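Local coordinates for yeast glycogen phosphorylase (Saccharomyces cerevisiae, PDB 1YGP), which belongs to the carbohydrate phosphorylases of the GT-B clan and holds pyridoxal-5'-phosphate in a pocket of its two-domain chain, at residues 597-601 / 838-842; 758-762 / 822-827; 325-330 / 419-423. All coordinates share one frame; numbering follows the deposited sequence.

How the contacts relate
The three contacts sample both halves of a two-domain GT-B chain. Along the chain contact 3 closes first, within the half built round the mixed sheet; contact 1 then opens a long loop of chain in which contact 2 is nested. Contacts 1 and 2 share the six-stranded parallel sheet, 597-601 leading into an inner strand and 758-762 lying on an outermost one, and so fasten one helix, 820-840, to that half at two places, their centres about 24 Å apart. Contact 3 is a separate helix pair, 322-350 with 417-423, in the other half; its centre lies about 55 Å from that of contact 1, across the chain's centre, and about 43 Å from that of contact 2.

Contact 1: 597-601 / 838-842; sequences LDDTL and FHNQR
The ring of F838 is clasped on both faces: the methyl L601 CD1 lies over one, 3.7 Å from the ring centroid in a CH-pi contact, and R842 NH2 lies over the other, towards the rim, while D599 O sits at the edge in the ring plane. The imidazole of H839 turns one face to F838 CD2 of its own segment and meets D599 O edge-on. Within the plane of that imidazole, H839 ND1 donates to D599 OD1 at 3.1 Å, a nearly straight bond of 163° that reaches the carboxylate from well above its plane.

R842 works from the helix that follows. Its chain, bent at chi2 and chi3, folds back so that R842 NE reaches F838 O at 2.8 Å, and this bond helps to fix the rotation of the guanidinium, whose one face rests on the F838 ring. R842 NH2 then donates to D598 O at 2.9 Å, in the carbonyl plane though tilted from the guanidinium plane and somewhat bent (142°). R842 NH1 adds only a weak bond to the same oxygen and a long salt bridge to D598 OD1 at 3.4 Å, with carboxylate and guanidinium almost perpendicular. The arginine thus ties the last turn of one helix to the carbonyl of a neighbouring turn, and its charge would probably favour ionised aspartates.

Around this junction, helix 842-856 sends W845 edge-to-face against F838. Helix 562-584 supplies K575 to T600 O and N568 beside R842, and L601, pairing its backbone with R648 and V650, begins strand 601-606 of the parallel sheet.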
loop_
_atom_site.group_PDB
_atom_site.type_symbol
_atom_site.label_atom_id
_atom_site.label_comp_id
_atom_site.label_asym_id
_atom_site.label_seq_id
_atom_site.Cartn_x
_atom_site.Cartn_y
_atom_site.Cartn_z
ATOM N N LEU A 597 -27.269 32.665 -18.334
ATOM C CA LEU A 597 -26.942 32.167 -17.000
ATOM C C LEU A 597 -27.334 33.067 -15.823
ATOM O O LEU A 597 -27.875 32.571 -14.839
ATOM C CB LEU A 597 -25.467 31.915 -16.978
ATOM C CG LEU A 597 -24.905 30.905 -16.045
ATOM C CD1 LEU A 597 -25.458 29.546 -16.407
ATOM C CD2 LEU A 597 -23.393 30.893 -16.175
ATOM N N ASP A 598 -27.143 34.397 -15.882
ATOM C CA ASP A 598 -27.552 35.291 -14.791
ATOM C C ASP A 598 -29.057 35.286 -14.574
ATOM O O ASP A 598 -29.531 35.702 -13.522
ATOM C CB ASP A 598 -27.134 36.745 -15.048
ATOM C CG ASP A 598 -27.131 37.654 -13.808
ATOM O OD1 ASP A 598 -26.935 37.160 -12.697
ATOM O OD2 ASP A 598 -27.316 38.868 -13.946
ATOM N N ASP A 599 -29.846 34.828 -15.541
ATOM C CA ASP A 599 -31.269 34.747 -15.358
ATOM C C ASP A 599 -31.649 33.272 -15.227
ATOM O O ASP A 599 -32.838 32.932 -15.257
ATOM C CB ASP A 599 -31.915 35.431 -16.559
ATOM C CG ASP A 599 -33.434 35.566 -16.494
ATOM O OD1 ASP A 599 -33.952 36.194 -15.564
ATOM O OD2 ASP A 599 -34.095 35.020 -17.380
ATOM N N THR A 600 -30.697 32.363 -15.030
ATOM C CA THR A 600 -31.026 30.961 -14.862
ATOM C C THR A 600 -30.995 30.659 -13.368
ATOM O O THR A 600 -29.943 30.794 -12.738
ATOM C CB THR A 600 -30.004 30.077 -15.570
ATOM O OG1 THR A 600 -29.882 30.491 -16.924
ATOM C CG2 THR A 600 -30.455 28.640 -15.547
ATOM N N LEU A 601 -32.108 30.265 -12.744
ATOM C CA LEU A 601 -32.086 29.940 -11.323
ATOM C C LEU A 601 -31.534 28.531 -11.192
ATOM O O LEU A 601 -32.009 27.576 -11.825
ATOM C CB LEU A 601 -33.479 29.950 -10.680
ATOM C CG LEU A 601 -33.606 29.582 -9.198
ATOM C CD1 LEU A 601 -33.440 30.798 -8.311
ATOM C CD2 LEU A 601 -34.993 29.034 -8.944
ATOM N N PHE A 838 -36.798 35.917 -7.780
ATOM C CA PHE A 838 -35.493 35.855 -8.411
ATOM C C PHE A 838 -35.432 36.518 -9.774
ATOM O O PHE A 838 -34.549 37.336 -10.026
ATOM C CB PHE A 838 -35.049 34.371 -8.535
ATOM C CG PHE A 838 -33.761 34.139 -9.329
ATOM C CD1 PHE A 838 -32.522 34.343 -8.739
ATOM C CD2 PHE A 838 -33.828 33.737 -10.667
ATOM C CE1 PHE A 838 -31.368 34.145 -9.489
ATOM C CE2 PHE A 838 -32.665 33.542 -11.411
ATOM C CZ PHE A 838 -31.428 33.747 -10.822
ATOM N N HIS A 839 -36.329 36.168 -10.691
ATOM C CA HIS A 839 -36.172 36.697 -12.033
ATOM C C HIS A 839 -36.620 38.148 -12.137
ATOM O O HIS A 839 -35.914 38.993 -12.684
ATOM C CB HIS A 839 -36.959 35.845 -13.033
ATOM C CG HIS A 839 -36.439 34.432 -13.237
ATOM N ND1 HIS A 839 -35.458 33.987 -14.012
ATOM C CD2 HIS A 839 -36.994 33.325 -12.635
ATOM C CE1 HIS A 839 -35.410 32.680 -13.912
ATOM N NE2 HIS A 839 -36.339 32.288 -13.081
ATOM N N ASN A 840 -37.746 38.470 -11.519
ATOM C CA ASN A 840 -38.330 39.766 -11.732
ATOM C C ASN A 840 -37.920 40.794 -10.724
ATOM O O ASN A 840 -37.996 41.983 -11.031
ATOM C CB ASN A 840 -39.827 39.667 -11.724
ATOM C CG ASN A 840 -40.335 38.688 -12.765
ATOM O OD1 ASN A 840 -39.783 38.504 -13.851
ATOM N ND2 ASN A 840 -41.411 37.985 -12.444
ATOM N N GLN A 841 -37.520 40.438 -9.510
ATOM C CA GLN A 841 -37.072 41.469 -8.593
ATOM C C GLN A 841 -35.847 41.072 -7.783
ATOM O O GLN A 841 -35.784 41.042 -6.547
ATOM C CB GLN A 841 -38.249 41.886 -7.686
ATOM C CG GLN A 841 -39.171 40.875 -7.038
ATOM C CD GLN A 841 -40.355 41.549 -6.340
ATOM O OE1 GLN A 841 -40.453 42.769 -6.222
ATOM N NE2 GLN A 841 -41.330 40.815 -5.824
ATOM N N ARG A 842 -34.799 40.881 -8.582
ATOM C CA ARG A 842 -33.496 40.491 -8.102
ATOM C C ARG A 842 -32.928 41.408 -7.030
ATOM O O ARG A 842 -32.228 40.892 -6.159
ATOM C CB ARG A 842 -32.569 40.424 -9.281
ATOM C CG ARG A 842 -31.205 39.819 -9.011
ATOM C CD ARG A 842 -31.224 38.322 -8.707
ATOM N NE ARG A 842 -31.767 37.547 -9.808
ATOM C CZ ARG A 842 -31.093 37.325 -10.938
ATOM N NH1 ARG A 842 -29.844 37.787 -11.143
ATOM N NH2 ARG A 842 -31.731 36.654 -11.892
#

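Contact 2: 758-762 / 822-827; sequences LFGNL and DDFESY
F759, on strand 757-759, turns its ring onto helix 820-840, where F759 CZ comes to 3.5 Å from Y827 CD1. Its CG stands between the backbone N and the carbonyl carbon (chi1 71°), and this rotation carries the ring alongside the Y827 side chain, both pointing the same way. The two rings are inclined to each other, neither stacked nor edge-to-face, with centroids 5.3 Å apart; Y827 CD1 lies over a face of the phenylalanine, and S826 OG lies at its edge, in plane. Y827 is itself held further along, its OH bonding to E712 and its ring meeting H831 edge-to-face.

At G760 the backbone adopts a positive phi, a conformation that suits glycine. G760 N donates to S826 OG at 3.0 Å, almost in line (167°). One residue later the main chain repeats the pattern: N761 N donates to D823 OD1 at 3.0 Å, reaching the oxygen from above the carboxylate plane. The other carboxylate oxygen, OD2, forms a salt bridge with R614, which probably keeps this aspartate ionised and positions it for the loop. D823 and S826 stand about one turn apart on the helix, so two consecutive backbone N-H groups are received in reverse order along it.

A helix whose side chains receive N-H groups beside an outermost strand belongs to the alpha/beta layering of a Rossmann-like domain; the strand is bound by its backbone to G738 of its sheet neighbour, as expected in the C-terminal half of a GT-B enzyme.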
loop_
_atom_site.group_PDB
_atom_site.type_symbol
_atom_site.label_atom_id
_atom_site.label_comp_id
_atom_site.label_asym_id
_atom_site.label_seq_id
_atom_site.Cartn_x
_atom_site.Cartn_y
_atom_site.Cartn_z
ATOM N N LEU A 758 -40.526 28.822 3.402
ATOM C CA LEU A 758 -40.965 27.622 4.078
ATOM C C LEU A 758 -42.337 27.235 3.574
ATOM O O LEU A 758 -43.055 28.094 3.061
ATOM C CB LEU A 758 -40.971 27.884 5.556
ATOM C CG LEU A 758 -39.610 28.301 6.124
ATOM C CD1 LEU A 758 -39.775 28.794 7.560
ATOM C CD2 LEU A 758 -38.642 27.134 6.009
ATOM N N PHE A 759 -42.706 25.965 3.648
ATOM C CA PHE A 759 -43.987 25.504 3.160
ATOM C C PHE A 759 -44.275 24.186 3.865
ATOM O O PHE A 759 -43.513 23.729 4.732
ATOM C CB PHE A 759 -43.930 25.268 1.670
ATOM C CG PHE A 759 -43.104 24.038 1.279
ATOM C CD1 PHE A 759 -41.707 24.105 1.274
ATOM C CD2 PHE A 759 -43.744 22.832 0.951
ATOM C CE1 PHE A 759 -40.964 22.968 0.950
ATOM C CE2 PHE A 759 -42.990 21.707 0.629
ATOM C CZ PHE A 759 -41.602 21.771 0.628
ATOM N N GLY A 760 -45.372 23.581 3.403
ATOM C CA GLY A 760 -45.772 22.249 3.813
ATOM C C GLY A 760 -46.266 22.190 5.233
ATOM O O GLY A 760 -46.277 23.162 5.997
ATOM N N ASN A 761 -46.708 20.994 5.575
ATOM C CA ASN A 761 -47.215 20.785 6.912
ATOM C C ASN A 761 -46.124 20.759 7.942
ATOM O O ASN A 761 -44.952 20.473 7.686
ATOM C CB ASN A 761 -47.983 19.481 7.031
ATOM C CG ASN A 761 -49.315 19.593 6.314
ATOM O OD1 ASN A 761 -49.381 19.630 5.089
ATOM N ND2 ASN A 761 -50.434 19.606 7.011
ATOM N N LEU A 762 -46.648 21.127 9.102
ATOM C CA LEU A 762 -45.945 21.192 10.362
ATOM C C LEU A 762 -46.035 19.806 10.977
ATOM O O LEU A 762 -46.969 19.069 10.648
ATOM C CB LEU A 762 -46.638 22.166 11.291
ATOM C CG LEU A 762 -47.160 23.492 10.763
ATOM C CD1 LEU A 762 -48.108 24.073 11.784
ATOM C CD2 LEU A 762 -46.023 24.440 10.475
ATOM N N ASP A 822 -49.842 15.812 0.364
ATOM C CA ASP A 822 -50.251 16.887 1.257
ATOM C C ASP A 822 -49.499 18.173 0.984
ATOM O O ASP A 822 -50.078 19.265 0.878
ATOM C CB ASP A 822 -50.032 16.455 2.701
ATOM C CG ASP A 822 -50.754 15.137 2.980
ATOM O OD1 ASP A 822 -51.964 15.142 3.222
ATOM O OD2 ASP A 822 -50.102 14.099 2.930
ATOM N N ASP A 823 -48.193 18.010 0.772
ATOM C CA ASP A 823 -47.368 19.171 0.550
ATOM C C ASP A 823 -47.257 19.578 -0.905
ATOM O O ASP A 823 -46.780 20.691 -1.158
ATOM C CB ASP A 823 -45.983 18.893 1.165
ATOM C CG ASP A 823 -45.995 18.677 2.675
ATOM O OD1 ASP A 823 -46.971 18.992 3.358
ATOM O OD2 ASP A 823 -45.006 18.198 3.197
ATOM N N PHE A 824 -47.762 18.801 -1.873
ATOM C CA PHE A 824 -47.518 19.108 -3.281
ATOM C C PHE A 824 -47.944 20.500 -3.718
ATOM O O PHE A 824 -47.144 21.266 -4.267
ATOM C CB PHE A 824 -48.205 18.092 -4.202
ATOM C CG PHE A 824 -47.561 18.094 -5.590
ATOM C CD1 PHE A 824 -46.195 17.803 -5.724
ATOM C CD2 PHE A 824 -48.313 18.421 -6.724
ATOM C CE1 PHE A 824 -45.587 17.849 -6.988
ATOM C CE2 PHE A 824 -47.686 18.461 -7.979
ATOM C CZ PHE A 824 -46.324 18.180 -8.119
ATOM N N GLU A 825 -49.178 20.886 -3.403
ATOM C CA GLU A 825 -49.675 22.187 -3.801
ATOM C C GLU A 825 -48.959 23.365 -3.163
ATOM O O GLU A 825 -48.693 24.365 -3.828
ATOM C CB GLU A 825 -51.167 22.228 -3.501
ATOM C CG GLU A 825 -52.005 21.775 -4.703
ATOM C CD GLU A 825 -51.726 22.612 -5.953
ATOM O OE1 GLU A 825 -51.933 23.832 -5.919
ATOM O OE2 GLU A 825 -51.284 22.043 -6.954
ATOM N N SER A 826 -48.589 23.221 -1.890
ATOM C CA SER A 826 -47.888 24.237 -1.137
ATOM C C SER A 826 -46.515 24.395 -1.758
ATOM O O SER A 826 -46.102 25.526 -2.043
ATOM C CB SER A 826 -47.802 23.776 0.316
ATOM O OG SER A 826 -47.174 24.650 1.261
ATOM N N TYR A 827 -45.818 23.281 -2.021
ATOM C CA TYR A 827 -44.508 23.268 -2.658
ATOM C C TYR A 827 -44.528 24.025 -3.985
ATOM O O TYR A 827 -43.716 24.930 -4.231
ATOM C CB TYR A 827 -44.095 21.813 -2.868
ATOM C CG TYR A 827 -42.737 21.646 -3.529
ATOM C CD1 TYR A 827 -41.584 22.108 -2.889
ATOM C CD2 TYR A 827 -42.651 21.035 -4.776
ATOM C CE1 TYR A 827 -40.342 21.963 -3.493
ATOM C CE2 TYR A 827 -41.410 20.882 -5.382
ATOM C CZ TYR A 827 -40.266 21.352 -4.739
ATOM O OH TYR A 827 -39.035 21.267 -5.357
#

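Contact 3: 325-330 / 419-423; sequences KELRLK and LFGHL
L329, F420 and L423 form the buried part of this helix pair. L329 presses its CD2 to 3.7 Å from F420 CD2 while the two side chains cross at about a right angle. On the same buried side L423 slides past L329 in the opposite direction, bringing L423 CD1 to 4.0 Å from L329 CD2. With CG anti to the backbone N (chi1 -170°), L329 reaches straight across to the other helix, where W415 and L372 also pack against both L329 and F420.

The axes of the two short helical segments approach to 10.7 Å and cross at -54°, the packing being mainly leucine and phenylalanine, with the stems of charged residues at its border. In the N-terminal half of the GT-B fold, helix 322-350 precedes strand 361-366, an inner strand of the mixed sheet, with the short helix 357-360 between them, and helix 417-423 follows directly on the short strand 414-416, so this contact clamps two helices of one sheet-built domain.

Towards the partly exposed side, L419 forks between charged residues: its CD2 touches K325 CB at 3.6 Å, and L419 CD1 lies at 3.4 Å from E326 CG. Beyond it the lysine bends away to a salt bridge with D319. E326 OE2 flanks L423 CD2 and takes a salt bridge from K330 NZ, 3.1 Å away on the syn side of the carboxylate, while Y233 OH hydrogen-bonds to the same ammonium.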
loop_
_atom_site.group_PDB
_atom_site.type_symbol
_atom_site.label_atom_id
_atom_site.label_comp_id
_atom_site.label_asym_id
_atom_site.label_seq_id
_atom_site.Cartn_x
_atom_site.Cartn_y
_atom_site.Cartn_z
ATOM N N LYS A 325 -23.752 -8.215 10.791
ATOM C CA LYS A 325 -24.056 -7.778 12.144
ATOM C C LYS A 325 -22.815 -7.992 12.973
ATOM O O LYS A 325 -22.351 -7.093 13.674
ATOM C CB LYS A 325 -25.164 -8.585 12.804
ATOM C CG LYS A 325 -26.540 -8.518 12.162
ATOM C CD LYS A 325 -27.097 -7.099 12.120
ATOM C CE LYS A 325 -27.337 -6.456 13.477
ATOM N NZ LYS A 325 -27.791 -5.090 13.285
ATOM N N GLU A 326 -22.221 -9.161 12.796
ATOM C CA GLU A 326 -20.999 -9.532 13.472
ATOM C C GLU A 326 -19.818 -8.646 13.133
ATOM O O GLU A 326 -19.114 -8.196 14.035
ATOM C CB GLU A 326 -20.611 -10.922 13.116
ATOM C CG GLU A 326 -20.187 -11.528 14.403
ATOM C CD GLU A 326 -18.984 -12.396 14.241
ATOM O OE1 GLU A 326 -19.111 -13.552 13.834
ATOM O OE2 GLU A 326 -17.916 -11.873 14.527
ATOM N N LEU A 327 -19.577 -8.390 11.845
ATOM C CA LEU A 327 -18.459 -7.577 11.415
ATOM C C LEU A 327 -18.617 -6.146 11.870
ATOM O O LEU A 327 -17.621 -5.560 12.295
ATOM C CB LEU A 327 -18.324 -7.641 9.892
ATOM C CG LEU A 327 -17.144 -6.968 9.225
ATOM C CD1 LEU A 327 -15.831 -7.590 9.674
ATOM C CD2 LEU A 327 -17.239 -7.185 7.754
ATOM N N ARG A 328 -19.826 -5.580 11.863
ATOM C CA ARG A 328 -20.058 -4.222 12.344
ATOM C C ARG A 328 -19.712 -4.190 13.824
ATOM O O ARG A 328 -18.971 -3.298 14.251
ATOM C CB ARG A 328 -21.512 -3.806 12.178
ATOM C CG ARG A 328 -21.947 -3.726 10.721
ATOM C CD ARG A 328 -21.922 -2.326 10.154
ATOM N NE ARG A 328 -23.202 -1.662 10.310
ATOM C CZ ARG A 328 -23.878 -1.123 9.284
ATOM N NH1 ARG A 328 -23.437 -1.148 8.034
ATOM N NH2 ARG A 328 -25.045 -0.527 9.517
ATOM N N LEU A 329 -20.149 -5.168 14.633
ATOM C CA LEU A 329 -19.804 -5.140 16.036
ATOM C C LEU A 329 -18.300 -5.304 16.230
ATOM O O LEU A 329 -17.676 -4.560 16.993
ATOM C CB LEU A 329 -20.558 -6.245 16.778
ATOM C CG LEU A 329 -20.494 -6.223 18.329
ATOM C CD1 LEU A 329 -21.006 -4.885 18.897
ATOM C CD2 LEU A 329 -21.315 -7.375 18.853
ATOM N N LYS A 330 -17.700 -6.202 15.448
ATOM C CA LYS A 330 -16.277 -6.544 15.473
ATOM C C LYS A 330 -15.423 -5.309 15.207
ATOM O O LYS A 330 -14.480 -5.002 15.926
ATOM C CB LYS A 330 -16.093 -7.626 14.424
ATOM C CG LYS A 330 -15.004 -8.650 14.639
ATOM C CD LYS A 330 -15.466 -9.843 13.814
ATOM C CE LYS A 330 -14.590 -11.082 13.984
ATOM N NZ LYS A 330 -15.147 -12.172 13.199
ATOM N N LEU A 419 -25.179 -13.063 19.904
ATOM C CA LEU A 419 -24.101 -12.519 19.105
ATOM C C LEU A 419 -23.108 -11.717 19.945
ATOM O O LEU A 419 -21.890 -11.988 19.953
ATOM C CB LEU A 419 -24.768 -11.677 18.010
ATOM C CG LEU A 419 -24.075 -10.685 17.063
ATOM C CD1 LEU A 419 -22.660 -11.085 16.712
ATOM C CD2 LEU A 419 -24.870 -10.661 15.787
ATOM N N PHE A 420 -23.645 -10.769 20.711
ATOM C CA PHE A 420 -22.787 -9.919 21.505
ATOM C C PHE A 420 -21.987 -10.764 22.470
ATOM O O PHE A 420 -20.769 -10.597 22.542
ATOM C CB PHE A 420 -23.611 -8.896 22.282
ATOM C CG PHE A 420 -22.744 -7.809 22.878
ATOM C CD1 PHE A 420 -22.064 -8.008 24.085
ATOM C CD2 PHE A 420 -22.631 -6.595 22.208
ATOM C CE1 PHE A 420 -21.269 -6.992 24.619
ATOM C CE2 PHE A 420 -21.835 -5.579 22.750
ATOM C CZ PHE A 420 -21.156 -5.776 23.949
ATOM N N GLY A 421 -22.666 -11.703 23.127
ATOM C CA GLY A 421 -22.061 -12.532 24.144
ATOM C C GLY A 421 -20.926 -13.366 23.591
ATOM O O GLY A 421 -19.838 -13.443 24.167
ATOM N N HIS A 422 -21.175 -13.945 22.420
ATOM C CA HIS A 422 -20.245 -14.841 21.766
ATOM C C HIS A 422 -18.964 -14.171 21.343
ATOM O O HIS A 422 -17.901 -14.783 21.288
ATOM C CB HIS A 422 -20.939 -15.451 20.548
ATOM C CG HIS A 422 -20.045 -16.247 19.610
ATOM N ND1 HIS A 422 -19.320 -17.334 19.864
ATOM C CD2 HIS A 422 -19.832 -15.887 18.301
ATOM C CE1 HIS A 422 -18.672 -17.648 18.769
ATOM N NE2 HIS A 422 -18.988 -16.770 17.841
ATOM N N LEU A 423 -19.139 -12.947 20.891
ATOM C CA LEU A 423 -18.039 -12.178 20.360
ATOM C C LEU A 423 -17.319 -11.461 21.480
ATOM O O LEU A 423 -16.097 -11.289 21.434
ATOM C CB LEU A 423 -18.633 -11.217 19.342
ATOM C CG LEU A 423 -17.857 -10.527 18.232
ATOM C CD1 LEU A 423 -17.715 -9.081 18.621
ATOM C CD2 LEU A 423 -16.548 -11.261 17.929
#